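Local coordinates for protein citrate lyase, subunit 1 (Methanosaeta concilii, PDB 6HXI) that probably catalyses the ATP-dependent cleavage of citrate with coenzyme A, yielding acetyl-CoA, oxaloacetate, ADP and phosphate, at residues 131-136 with 165-170; 21-26 with 180-185; 173-178 with 203-208; 157-162 with 186-191. All blocks are in the same frame, centred on the assembly; numbering follows the deposited sequence.

Contact 1. Residues 131-136 with 165-170; sequences IFFSMD and GSKLPA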
loop_
_atom_site.group_PDB
_atom_site.type_symbol
_atom_site.label_atom_id
_atom_site.label_comp_id
_atom_site.label_asym_id
_atom_site.label_seq_id
_atom_site.Cartn_x
_atom_site.Cartn_y
_atom_site.Cartn_z
ATOM N N ILE C 131 41.807 27.741 53.205
ATOM C CA ILE C 131 43.157 27.174 53.251
ATOM C C ILE C 131 43.758 27.548 54.610
ATOM O O ILE C 131 43.718 28.711 54.995
ATOM C CB ILE C 131 44.041 27.656 52.059
ATOM C CG1 ILE C 131 43.344 27.365 50.693
ATOM C CG2 ILE C 131 45.467 27.038 52.133
ATOM C CD1 ILE C 131 43.948 28.040 49.488
ATOM N N PHE C 132 44.282 26.567 55.336
ATOM C CA PHE C 132 44.894 26.755 56.654
ATOM C C PHE C 132 46.377 26.452 56.550
ATOM O O PHE C 132 46.752 25.463 55.917
ATOM C CB PHE C 132 44.208 25.870 57.716
ATOM C CG PHE C 132 42.715 26.086 57.803
ATOM C CD1 PHE C 132 42.188 27.138 58.541
ATOM C CD2 PHE C 132 41.835 25.260 57.118
ATOM C CE1 PHE C 132 40.804 27.357 58.597
ATOM C CE2 PHE C 132 40.452 25.483 57.170
ATOM C CZ PHE C 132 39.948 26.524 57.917
ATOM N N PHE C 133 47.222 27.336 57.107
ATOM C CA PHE C 133 48.664 27.166 57.068
ATOM C C PHE C 133 49.301 27.541 58.398
ATOM O O PHE C 133 48.918 28.541 59.017
ATOM C CB PHE C 133 49.304 27.966 55.903
ATOM C CG PHE C 133 50.817 27.885 55.834
ATOM C CD1 PHE C 133 51.447 26.811 55.220
ATOM C CD2 PHE C 133 51.611 28.878 56.401
ATOM C CE1 PHE C 133 52.838 26.713 55.193
ATOM C CE2 PHE C 133 53.010 28.779 56.379
ATOM C CZ PHE C 133 53.614 27.708 55.754
ATOM N N SER C 134 50.311 26.761 58.806
ATOM C CA SER C 134 51.113 27.017 60.003
ATOM C C SER C 134 52.546 26.519 59.803
ATOM O O SER C 134 52.797 25.691 58.918
ATOM C CB SER C 134 50.479 26.387 61.240
ATOM O OG SER C 134 51.100 26.878 62.419
ATOM N N MET C 135 53.498 27.046 60.587
ATOM C CA MET C 135 54.894 26.606 60.462
ATOM C C MET C 135 55.263 25.609 61.564
ATOM O O MET C 135 56.427 25.212 61.695
ATOM C CB MET C 135 55.865 27.786 60.356
ATOM C CG MET C 135 55.680 28.579 59.073
ATOM S SD MET C 135 56.480 30.195 59.067
ATOM C CE MET C 135 55.928 30.846 60.624
ATOM N N ASP C 136 54.225 25.146 62.298
ATOM C CA ASP C 136 54.308 24.164 63.371
ATOM C C ASP C 136 53.433 22.953 63.023
ATOM O O ASP C 136 52.275 22.867 63.448
ATOM C CB ASP C 136 53.919 24.791 64.728
ATOM C CG ASP C 136 54.685 26.056 65.073
ATOM O OD1 ASP C 136 55.923 25.968 65.277
ATOM O OD2 ASP C 136 54.050 27.135 65.138
ATOM N N GLY C 165 50.605 35.358 48.583
ATOM C CA GLY C 165 51.871 35.882 49.089
ATOM C C GLY C 165 51.801 36.366 50.519
ATOM O O GLY C 165 52.618 35.946 51.336
ATOM N N SER C 166 50.777 37.197 50.842
ATOM C CA SER C 166 50.498 37.698 52.194
ATOM C C SER C 166 50.071 36.515 53.115
ATOM O O SER C 166 48.892 36.203 53.317
ATOM C CB SER C 166 49.467 38.815 52.154
ATOM O OG SER C 166 49.892 39.822 51.253
ATOM N N LYS C 167 51.116 35.842 53.607
ATOM C CA LYS C 167 51.202 34.677 54.469
ATOM C C LYS C 167 52.267 35.029 55.551
ATOM O O LYS C 167 52.583 36.218 55.725
ATOM C CB LYS C 167 51.685 33.512 53.603
ATOM C CG LYS C 167 51.286 32.127 54.097
ATOM C CD LYS C 167 51.136 31.119 52.959
ATOM C CE LYS C 167 52.431 30.791 52.247
ATOM N NZ LYS C 167 52.705 31.730 51.128
ATOM N N LEU C 168 52.824 34.019 56.258
ATOM C CA LEU C 168 53.788 34.234 57.337
ATOM C C LEU C 168 55.132 34.828 56.876
ATOM O O LEU C 168 55.794 34.268 55.995
ATOM C CB LEU C 168 53.992 32.962 58.168
ATOM C CG LEU C 168 52.845 32.663 59.145
ATOM C CD1 LEU C 168 52.492 31.192 59.164
ATOM C CD2 LEU C 168 53.126 33.213 60.548
ATOM N N PRO C 169 55.526 35.990 57.466
ATOM C CA PRO C 169 56.809 36.624 57.082
ATOM C C PRO C 169 58.046 35.841 57.517
ATOM O O PRO C 169 59.067 35.909 56.834
ATOM C CB PRO C 169 56.746 38.001 57.754
ATOM C CG PRO C 169 55.828 37.823 58.913
ATOM C CD PRO C 169 54.834 36.767 58.520
ATOM N N ALA C 170 57.938 35.081 58.633
ATOM C CA ALA C 170 58.982 34.229 59.216
ATOM C C ALA C 170 59.606 33.226 58.223
ATOM O O ALA C 170 60.750 32.806 58.425
ATOM C CB ALA C 170 58.434 33.497 60.429
#
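S134 OG is hydrogen-bonded to the backbone oxygen of K147, on the side turned from 165-170, while its CA just approaches the loop, 4.5 Å from L168 CD1. No hydrogen bond crosses between the two segments, and the contact is made by side chains along two backbone runs whose end-to-end directions differ by only 3°. F133 contributes the ring. Its side chain leaves the strand toward the loop, and with CG anti to the backbone N (chi1 177°) the ring is set where K167 and L168 can both meet it. K167 passes across it at roughly a right angle, laying CD over one face, with CG 4.0 Å from F133 CD2. L168 comes to the rim instead, its CD1 near the ring plane and 3.7 Å from F133 CD2. One flat group is therefore touched in two distinct ways by consecutive residues. M135, just past the end of the strand, meets L168 tip to tip. A bend at chi3 (-49°) turns the methyl so that M135 CE reaches L168 CD2 at 3.7 Å. M135 CE is also 3.7 Å from A170 CB, and M135 SD rests 3.8 Å from L168 CB, so the thioether spans two loop residues. Before these residues the loop bends in an inverse gamma turn centred on S166. The contact joins strand 128-134 of the six-stranded antiparallel sheet in the ATP-grasp domain to the loop leading into helix 173-192. F133 is backbone-bonded to I149 and S134 to Y119, one neighbouring strand each, and the chain of K167 continues onto V179 and I183 of the helix.

Contact 2. Residues 21-26 with 180-185; sequences EYLDDF and EEFITA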
loop_
_atom_site.group_PDB
_atom_site.type_symbol
_atom_site.label_atom_id
_atom_site.label_comp_id
_atom_site.label_asym_id
_atom_site.label_seq_id
_atom_site.Cartn_x
_atom_site.Cartn_y
_atom_site.Cartn_z
ATOM N N GLU C 21 50.815 19.065 37.468
ATOM C CA GLU C 21 50.068 19.683 36.363
ATOM C C GLU C 21 49.746 21.152 36.658
ATOM O O GLU C 21 49.452 21.915 35.741
ATOM C CB GLU C 21 48.756 18.916 36.103
ATOM C CG GLU C 21 48.946 17.631 35.311
ATOM C CD GLU C 21 47.703 16.798 35.064
ATOM O OE1 GLU C 21 46.601 17.376 34.910
ATOM O OE2 GLU C 21 47.843 15.557 34.978
ATOM N N TYR C 22 49.795 21.532 37.942
ATOM C CA TYR C 22 49.532 22.875 38.471
ATOM C C TYR C 22 50.844 23.528 38.953
ATOM O O TYR C 22 51.023 24.745 38.855
ATOM C CB TYR C 22 48.526 22.780 39.648
ATOM C CG TYR C 22 47.245 22.038 39.319
ATOM C CD1 TYR C 22 46.317 22.569 38.428
ATOM C CD2 TYR C 22 46.968 20.800 39.886
ATOM C CE1 TYR C 22 45.134 21.894 38.125
ATOM C CE2 TYR C 22 45.783 20.117 39.597
ATOM C CZ TYR C 22 44.869 20.667 38.713
ATOM O OH TYR C 22 43.705 19.995 38.403
ATOM N N LEU C 23 51.751 22.690 39.470
ATOM C CA LEU C 23 53.052 23.032 40.035
ATOM C C LEU C 23 54.157 22.315 39.232
ATOM O O LEU C 23 53.850 21.576 38.291
ATOM C CB LEU C 23 53.021 22.502 41.487
ATOM C CG LEU C 23 53.985 23.060 42.519
ATOM C CD1 LEU C 23 53.827 24.571 42.680
ATOM C CD2 LEU C 23 53.780 22.365 43.855
ATOM N N ASP C 24 55.437 22.530 39.596
ATOM C CA ASP C 24 56.571 21.817 38.992
ATOM C C ASP C 24 56.955 20.729 40.006
ATOM O O ASP C 24 58.122 20.577 40.359
ATOM C CB ASP C 24 57.746 22.765 38.692
ATOM C CG ASP C 24 57.397 23.979 37.855
ATOM O OD1 ASP C 24 56.357 23.942 37.153
ATOM O OD2 ASP C 24 58.156 24.969 37.904
ATOM N N ASP C 25 55.929 19.990 40.495
ATOM C CA ASP C 25 56.011 18.946 41.517
ATOM C C ASP C 25 56.461 17.600 40.946
ATOM O O ASP C 25 55.918 16.534 41.285
ATOM C CB ASP C 25 54.685 18.835 42.311
ATOM C CG ASP C 25 54.748 17.888 43.503
ATOM O OD1 ASP C 25 55.684 18.029 44.328
ATOM O OD2 ASP C 25 53.905 16.961 43.570
ATOM N N PHE C 26 57.501 17.645 40.105
ATOM C CA PHE C 26 58.101 16.444 39.551
ATOM C C PHE C 26 59.122 15.992 40.587
ATOM O O PHE C 26 59.727 14.921 40.451
ATOM C CB PHE C 26 58.742 16.738 38.185
ATOM C CG PHE C 26 57.878 17.542 37.239
ATOM C CD1 PHE C 26 56.804 16.953 36.578
ATOM C CD2 PHE C 26 58.136 18.888 37.010
ATOM C CE1 PHE C 26 56.005 17.697 35.707
ATOM C CE2 PHE C 26 57.341 19.628 36.132
ATOM C CZ PHE C 26 56.279 19.028 35.490
ATOM N N GLU C 180 53.632 29.564 48.699
ATOM C CA GLU C 180 52.569 30.326 48.025
ATOM C C GLU C 180 52.137 29.550 46.772
ATOM O O GLU C 180 50.951 29.296 46.603
ATOM C CB GLU C 180 53.096 31.731 47.649
ATOM C CG GLU C 180 52.222 32.538 46.699
ATOM C CD GLU C 180 52.823 33.847 46.217
ATOM O OE1 GLU C 180 54.047 33.888 45.950
ATOM O OE2 GLU C 180 52.063 34.832 46.079
ATOM N N GLU C 181 53.120 29.111 45.952
ATOM C CA GLU C 181 52.926 28.342 44.732
ATOM C C GLU C 181 52.378 26.941 45.027
ATOM O O GLU C 181 51.502 26.462 44.286
ATOM C CB GLU C 181 54.229 28.275 43.917
ATOM C CG GLU C 181 54.402 29.454 42.965
ATOM C CD GLU C 181 55.793 30.060 42.837
ATOM O OE1 GLU C 181 56.747 29.323 42.491
ATOM O OE2 GLU C 181 55.916 31.293 43.030
ATOM N N PHE C 182 52.881 26.294 46.109
ATOM C CA PHE C 182 52.448 24.956 46.498
ATOM C C PHE C 182 51.000 24.907 46.976
ATOM O O PHE C 182 50.255 23.993 46.572
ATOM C CB PHE C 182 53.409 24.320 47.527
ATOM C CG PHE C 182 52.873 23.072 48.192
ATOM C CD1 PHE C 182 52.725 21.892 47.475
ATOM C CD2 PHE C 182 52.435 23.101 49.512
ATOM C CE1 PHE C 182 52.183 20.756 48.074
ATOM C CE2 PHE C 182 51.886 21.964 50.109
ATOM C CZ PHE C 182 51.772 20.798 49.386
ATOM N N ILE C 183 50.595 25.867 47.831
ATOM C CA ILE C 183 49.225 25.884 48.382
ATOM C C ILE C 183 48.215 26.375 47.323
ATOM O O ILE C 183 47.046 25.971 47.370
ATOM C CB ILE C 183 49.107 26.602 49.757
ATOM C CG1 ILE C 183 49.189 28.144 49.645
ATOM C CG2 ILE C 183 50.154 26.042 50.760
ATOM C CD1 ILE C 183 48.849 28.879 50.978
ATOM N N THR C 184 48.694 27.179 46.326
ATOM C CA THR C 184 47.881 27.659 45.196
ATOM C C THR C 184 47.553 26.459 44.298
ATOM O O THR C 184 46.410 26.320 43.862
ATOM C CB THR C 184 48.582 28.835 44.463
ATOM O OG1 THR C 184 48.590 29.967 45.337
ATOM C CG2 THR C 184 47.893 29.235 43.159
ATOM N N ALA C 185 48.562 25.592 44.050
ATOM C CA ALA C 185 48.461 24.359 43.264
ATOM C C ALA C 185 47.581 23.340 43.994
ATOM O O ALA C 185 46.760 22.672 43.361
ATOM C CB ALA C 185 49.846 23.777 43.039
#
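At the edge of the F182 ring, in its plane, sits the methyl CD2 of L23, 3.8 Å from F182 CD1. F203 meets the same ring with the two planes at about 45°, so F182 is touched by L23 from the loop and by an aromatic residue from the sheet. The setting is a helix packed on an antiparallel sheet in the ATP-grasp domain: 180-185 belongs to helix 173-192, and the loop 21-26, between helix 8-18 and strand 33-35, packs against it. L23 is the main intruder. With CG swung opposite the backbone N (chi1 -160°), the two methyls spread over the helix surface, CD2 against F182 and CD1 against E181. L23 CD1 reaches E181 CB at 3.9 Å, and L23 CB lies 3.8 Å from A185 CB. The small methyl of A185 permits the close approach of the backbones, with the CA atoms of Y22 and A185 just 5.1 Å apart. Y22 touches the helix here mainly through its CB, 3.8 Å from A185 CB, and the rest of its side chain leads away to where its hydroxyl is hydrogen-bonded to R230. Beyond the loop, I210 of strand 209-220 is touched by both L23 and F182, which ties loop, helix and sheet together at one point. No hydrogen bond links the two segments, and the helix satisfies its own carbonyls: E181 O accepts from A185 N at 3.1 Å. That oxygen also takes a packing contact from the loop, with L23 CD1 3.4 Å from E181 O.

Contact 3. Residues 173-178 with 203-208; sequences GDKRAL and FTFSGR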
loop_
_atom_site.group_PDB
_atom_site.type_symbol
_atom_site.label_atom_id
_atom_site.label_comp_id
_atom_site.label_asym_id
_atom_site.label_seq_id
_atom_site.Cartn_x
_atom_site.Cartn_y
_atom_site.Cartn_z
ATOM N N GLY C 173 62.978 33.614 52.061
ATOM C CA GLY C 173 62.730 34.413 50.866
ATOM C C GLY C 173 62.157 33.545 49.766
ATOM O O GLY C 173 61.013 33.749 49.335
ATOM N N ASP C 174 62.936 32.509 49.382
ATOM C CA ASP C 174 62.572 31.521 48.366
ATOM C C ASP C 174 61.431 30.639 48.862
ATOM O O ASP C 174 60.523 30.358 48.075
ATOM C CB ASP C 174 63.788 30.659 47.964
ATOM C CG ASP C 174 64.975 31.424 47.391
ATOM O OD1 ASP C 174 64.783 32.176 46.407
ATOM O OD2 ASP C 174 66.111 31.216 47.883
ATOM N N LYS C 175 61.452 30.239 50.170
ATOM C CA LYS C 175 60.416 29.385 50.786
ATOM C C LYS C 175 59.020 29.992 50.725
ATOM O O LYS C 175 58.102 29.289 50.306
ATOM C CB LYS C 175 60.770 28.958 52.222
ATOM C CG LYS C 175 61.406 27.565 52.332
ATOM C CD LYS C 175 62.889 27.526 51.913
ATOM C CE LYS C 175 63.475 26.134 51.979
ATOM N NZ LYS C 175 64.833 26.075 51.378
ATOM N N ARG C 176 58.867 31.297 51.074
ATOM C CA ARG C 176 57.575 31.986 51.013
ATOM C C ARG C 176 56.938 31.892 49.633
ATOM O O ARG C 176 55.739 31.638 49.556
ATOM C CB ARG C 176 57.687 33.441 51.447
ATOM C CG ARG C 176 56.348 34.088 51.770
ATOM C CD ARG C 176 56.517 35.578 51.899
ATOM N NE ARG C 176 55.356 36.190 52.534
ATOM C CZ ARG C 176 55.148 37.498 52.608
ATOM N NH1 ARG C 176 54.063 37.970 53.207
ATOM N NH2 ARG C 176 56.024 38.346 52.081
ATOM N N ALA C 177 57.729 32.063 48.552
ATOM C CA ALA C 177 57.238 31.956 47.176
ATOM C C ALA C 177 56.921 30.496 46.807
ATOM O O ALA C 177 55.964 30.247 46.070
ATOM C CB ALA C 177 58.251 32.538 46.206
ATOM N N LEU C 178 57.715 29.542 47.343
ATOM C CA LEU C 178 57.552 28.103 47.098
ATOM C C LEU C 178 56.315 27.551 47.780
ATOM O O LEU C 178 55.663 26.681 47.209
ATOM C CB LEU C 178 58.799 27.301 47.531
ATOM C CG LEU C 178 60.038 27.396 46.641
ATOM C CD1 LEU C 178 61.293 27.102 47.436
ATOM C CD2 LEU C 178 59.931 26.480 45.434
ATOM N N PHE C 203 54.181 18.756 55.879
ATOM C CA PHE C 203 54.837 18.763 54.580
ATOM C C PHE C 203 56.245 19.351 54.780
ATOM O O PHE C 203 56.481 20.018 55.785
ATOM C CB PHE C 203 54.022 19.463 53.476
ATOM C CG PHE C 203 53.919 20.971 53.450
ATOM C CD1 PHE C 203 54.837 21.734 52.735
ATOM C CD2 PHE C 203 52.830 21.617 54.020
ATOM C CE1 PHE C 203 54.714 23.125 52.667
ATOM C CE2 PHE C 203 52.704 23.012 53.948
ATOM C CZ PHE C 203 53.647 23.754 53.268
ATOM N N THR C 204 57.195 19.031 53.884
ATOM C CA THR C 204 58.578 19.511 53.963
ATOM C C THR C 204 59.162 19.807 52.573
ATOM O O THR C 204 58.482 19.681 51.549
ATOM C CB THR C 204 59.474 18.537 54.788
ATOM O OG1 THR C 204 58.806 18.142 55.987
ATOM C CG2 THR C 204 60.838 19.144 55.143
ATOM N N PHE C 205 60.449 20.197 52.567
ATOM C CA PHE C 205 61.263 20.513 51.409
ATOM C C PHE C 205 62.358 19.479 51.170
ATOM O O PHE C 205 62.969 18.975 52.115
ATOM C CB PHE C 205 61.866 21.919 51.559
ATOM C CG PHE C 205 60.841 23.014 51.399
ATOM C CD1 PHE C 205 60.533 23.521 50.141
ATOM C CD2 PHE C 205 60.173 23.529 52.504
ATOM C CE1 PHE C 205 59.584 24.532 49.992
ATOM C CE2 PHE C 205 59.212 24.533 52.352
ATOM C CZ PHE C 205 58.923 25.025 51.097
ATOM N N SER C 206 62.563 19.152 49.888
ATOM C CA SER C 206 63.597 18.264 49.359
ATOM C C SER C 206 64.292 19.154 48.340
ATOM O O SER C 206 63.910 19.176 47.166
ATOM C CB SER C 206 62.966 17.050 48.681
ATOM O OG SER C 206 63.932 16.043 48.431
ATOM N N GLY C 207 65.217 19.972 48.837
ATOM C CA GLY C 207 65.904 20.982 48.046
ATOM C C GLY C 207 64.955 22.139 47.801
ATOM O O GLY C 207 64.520 22.795 48.753
ATOM N N ARG C 208 64.588 22.368 46.525
ATOM C CA ARG C 208 63.618 23.399 46.127
ATOM C C ARG C 208 62.280 22.731 45.776
ATOM O O ARG C 208 61.366 23.386 45.274
ATOM C CB ARG C 208 64.145 24.272 44.969
ATOM C CG ARG C 208 65.198 25.296 45.400
ATOM C CD ARG C 208 65.332 26.451 44.422
ATOM N NE ARG C 208 64.560 27.622 44.844
ATOM C CZ ARG C 208 63.342 27.923 44.400
ATOM N NH1 ARG C 208 62.741 27.146 43.506
ATOM N NH2 ARG C 208 62.719 29.008 44.841
#
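F205 is the first residue of 203-208 to touch 173-178, and its ring is used in two ways. K175 lies over one face, its CG 3.7 Å above the ring plane and displaced toward the rim, a CH-pi contact 24° off the normal. L178 comes to the edge, with CB 3.8 Å from F205 CE1. The K175 ammonium is a long 5.4 Å from the F205 centroid to NZ, at most a weak cation-pi attraction. G207 follows, where a positive phi (75°) turns the chain; G207 O stays 4.2 Å from K175 NZ. R208 then swings back over the helix, bent at chi3, and lays one face of its guanidinium on L178, whose CD1 is 3.5 Å above that plane. The other methyl, L178 CD2, is 3.4 Å from R208 O. D174 CB comes to the edge of the guanidinium; the carboxylate plane is turned 83° from it, and D174 OD1 is still 4.1 Å from R208 NH2, beyond a salt bridge. With an alanine at L178, the guanidinium would probably lose the methyls beneath it and be freer to turn. This surface contact brings the first turns of helix 173-192 against the end of strand 195-206, which runs between strands 118-125 and 209-220; F205 also packs on Y118, I210 and V179, one from each strand and one from the helix.

Contact 4. Residues 157-162 with 186-191; sequences EGIDAL and LWRFYS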
loop_
_atom_site.group_PDB
_atom_site.type_symbol
_atom_site.label_atom_id
_atom_site.label_comp_id
_atom_site.label_asym_id
_atom_site.label_seq_id
_atom_site.Cartn_x
_atom_site.Cartn_y
_atom_site.Cartn_z
ATOM N N GLU C 157 35.053 33.751 42.620
ATOM C CA GLU C 157 36.284 34.463 42.289
ATOM C C GLU C 157 37.496 33.551 42.047
ATOM O O GLU C 157 38.314 33.855 41.178
ATOM C CB GLU C 157 36.607 35.539 43.346
ATOM C CG GLU C 157 35.607 36.685 43.363
ATOM C CD GLU C 157 35.548 37.535 44.619
ATOM O OE1 GLU C 157 34.538 38.257 44.789
ATOM O OE2 GLU C 157 36.506 37.494 45.428
ATOM N N GLY C 158 37.613 32.466 42.813
ATOM C CA GLY C 158 38.739 31.543 42.690
ATOM C C GLY C 158 40.019 32.052 43.330
ATOM O O GLY C 158 40.015 33.103 43.987
ATOM N N ILE C 159 41.126 31.292 43.164
ATOM C CA ILE C 159 42.439 31.622 43.759
ATOM C C ILE C 159 43.145 32.817 43.060
ATOM O O ILE C 159 43.842 33.571 43.736
ATOM C CB ILE C 159 43.364 30.361 43.860
ATOM C CG1 ILE C 159 44.423 30.492 44.965
ATOM C CG2 ILE C 159 44.012 29.963 42.521
ATOM C CD1 ILE C 159 44.031 29.965 46.272
ATOM N N ASP C 160 42.974 32.973 41.728
ATOM C CA ASP C 160 43.595 34.033 40.912
ATOM C C ASP C 160 43.236 35.450 41.399
ATOM O O ASP C 160 44.019 36.393 41.218
ATOM C CB ASP C 160 43.227 33.858 39.433
ATOM C CG ASP C 160 43.750 32.586 38.787
ATOM O OD1 ASP C 160 43.723 31.521 39.450
ATOM O OD2 ASP C 160 44.137 32.643 37.601
ATOM N N ALA C 161 42.062 35.576 42.053
ATOM C CA ALA C 161 41.569 36.824 42.636
ATOM C C ALA C 161 42.290 37.166 43.962
ATOM O O ALA C 161 42.015 38.218 44.549
ATOM C CB ALA C 161 40.068 36.720 42.864
ATOM N N LEU C 162 43.217 36.291 44.421
ATOM C CA LEU C 162 43.931 36.454 45.690
ATOM C C LEU C 162 45.453 36.510 45.602
ATOM O O LEU C 162 46.072 35.708 44.896
ATOM C CB LEU C 162 43.559 35.319 46.675
ATOM C CG LEU C 162 42.100 35.124 47.035
ATOM C CD1 LEU C 162 41.882 33.745 47.594
ATOM C CD2 LEU C 162 41.628 36.175 48.018
ATOM N N LEU C 186 47.741 23.248 45.332
ATOM C CA LEU C 186 46.979 22.338 46.190
ATOM C C LEU C 186 45.494 22.662 46.157
ATOM O O LEU C 186 44.688 21.734 46.126
ATOM C CB LEU C 186 47.508 22.329 47.628
ATOM C CG LEU C 186 47.062 21.146 48.494
ATOM C CD1 LEU C 186 47.844 19.897 48.150
ATOM C CD2 LEU C 186 47.225 21.468 49.965
ATOM N N TRP C 187 45.138 23.971 46.117
ATOM C CA TRP C 187 43.747 24.422 45.986
ATOM C C TRP C 187 43.171 23.987 44.629
ATOM O O TRP C 187 42.031 23.537 44.572
ATOM C CB TRP C 187 43.602 25.944 46.148
ATOM C CG TRP C 187 42.173 26.373 45.993
ATOM C CD1 TRP C 187 41.172 26.235 46.910
ATOM C CD2 TRP C 187 41.555 26.851 44.795
ATOM N NE1 TRP C 187 39.976 26.648 46.373
ATOM C CE2 TRP C 187 40.176 27.006 45.066
ATOM C CE3 TRP C 187 42.028 27.131 43.500
ATOM C CZ2 TRP C 187 39.275 27.494 44.111
ATOM C CZ3 TRP C 187 41.142 27.627 42.558
ATOM C CH2 TRP C 187 39.780 27.799 42.863
ATOM N N ARG C 188 43.960 24.131 43.548
ATOM C CA ARG C 188 43.551 23.758 42.192
ATOM C C ARG C 188 43.327 22.251 42.141
ATOM O O ARG C 188 42.326 21.793 41.598
ATOM C CB ARG C 188 44.610 24.211 41.169
ATOM C CG ARG C 188 44.788 25.720 41.094
ATOM C CD ARG C 188 45.525 26.105 39.822
ATOM N NE ARG C 188 46.163 27.421 39.916
ATOM C CZ ARG C 188 45.562 28.581 39.652
ATOM N NH1 ARG C 188 44.276 28.613 39.312
ATOM N NH2 ARG C 188 46.231 29.720 39.759
ATOM N N PHE C 189 44.218 21.500 42.790
ATOM C CA PHE C 189 44.141 20.059 42.936
ATOM C C PHE C 189 42.877 19.675 43.730
ATOM O O PHE C 189 42.159 18.775 43.327
ATOM C CB PHE C 189 45.428 19.550 43.612
ATOM C CG PHE C 189 45.442 18.105 44.049
ATOM C CD1 PHE C 189 45.579 17.082 43.118
ATOM C CD2 PHE C 189 45.358 17.769 45.400
ATOM C CE1 PHE C 189 45.596 15.746 43.521
ATOM C CE2 PHE C 189 45.374 16.431 45.803
ATOM C CZ PHE C 189 45.493 15.425 44.858
ATOM N N TYR C 190 42.590 20.394 44.817
ATOM C CA TYR C 190 41.416 20.193 45.685
ATOM C C TYR C 190 40.118 20.416 44.868
ATOM O O TYR C 190 39.208 19.575 44.880
ATOM C CB TYR C 190 41.518 21.184 46.867
ATOM C CG TYR C 190 40.331 21.213 47.810
ATOM C CD1 TYR C 190 40.287 20.391 48.930
ATOM C CD2 TYR C 190 39.299 22.135 47.637
ATOM C CE1 TYR C 190 39.208 20.432 49.815
ATOM C CE2 TYR C 190 38.233 22.201 48.528
ATOM C CZ TYR C 190 38.189 21.342 49.611
ATOM O OH TYR C 190 37.135 21.388 50.486
ATOM N N SER C 191 40.087 21.538 44.132
ATOM C CA SER C 191 38.985 22.024 43.310
ATOM C C SER C 191 38.660 21.182 42.090
ATOM O O SER C 191 37.488 21.045 41.750
ATOM C CB SER C 191 39.254 23.460 42.881
ATOM O OG SER C 191 38.714 24.329 43.861
#
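I159 fills the angle between the W187 indole and the R188 guanidinium, and this is the tight part of the contact. I159 opens a type I beta turn that runs to L162, closed by a bond of 2.9 Å from L162 N to I159 O; the turn packs on helix 173-192 of the ATP-grasp domain. I159 CB is 3.5 Å from W187 CE3, and its backbone N stands over one face of the indole. The other face takes the hydroxyl of S191, one helical turn on, 3.1 Å from the ring plane to OG. I159 CG2 occupies the crowded position between the backbone N and the carbonyl carbon, and from there it lies 3.3 Å above the R188 guanidinium plane while also touching the indole. G158 adds its CA beside W187 CH2 at 3.9 Å. W187 NE1 is fixed separately, by a hydrogen bond to OD2 of D129 on strand 128-134. Away from this packing the contact becomes polar and solvent-facing: D160 is exposed, and R188, extended from CG to NE, runs out to it. An alanine in place of R188 would probably leave the D160 carboxylate without its cationic mate and uncover I159 CG2. The salt bridge is end-on, both terminal nitrogens sharing one oxygen, with carboxylate and guanidinium planes 85° apart. R188 NH1 takes the syn lone pair of D160 OD1 at 3.0 Å, whereas R188 NH2 meets D160 OD1 at 3.1 Å from 43° above the carboxylate plane.

How the contacts relate
Helix 173-192 unites the set: contacts 3, 2 and 4 use it in that order from its beginning, and contact 1 reaches it through K167. Contacts 2 and 3 have centres about 11 Å apart and meet through F182 and F203; contacts 2 and 4, also about 11 Å apart, meet where Y22 packs on R188 and F189. Contact 1 touches contact 4 through I131 and I159, and contact 3 through F133 and F203. Contacts 3 and 4 do not touch, their nearest atoms about 7 Å apart. All four lie in the ATP-grasp part of the chain, and none includes the coenzyme A pocket residues G259, G307 and F345.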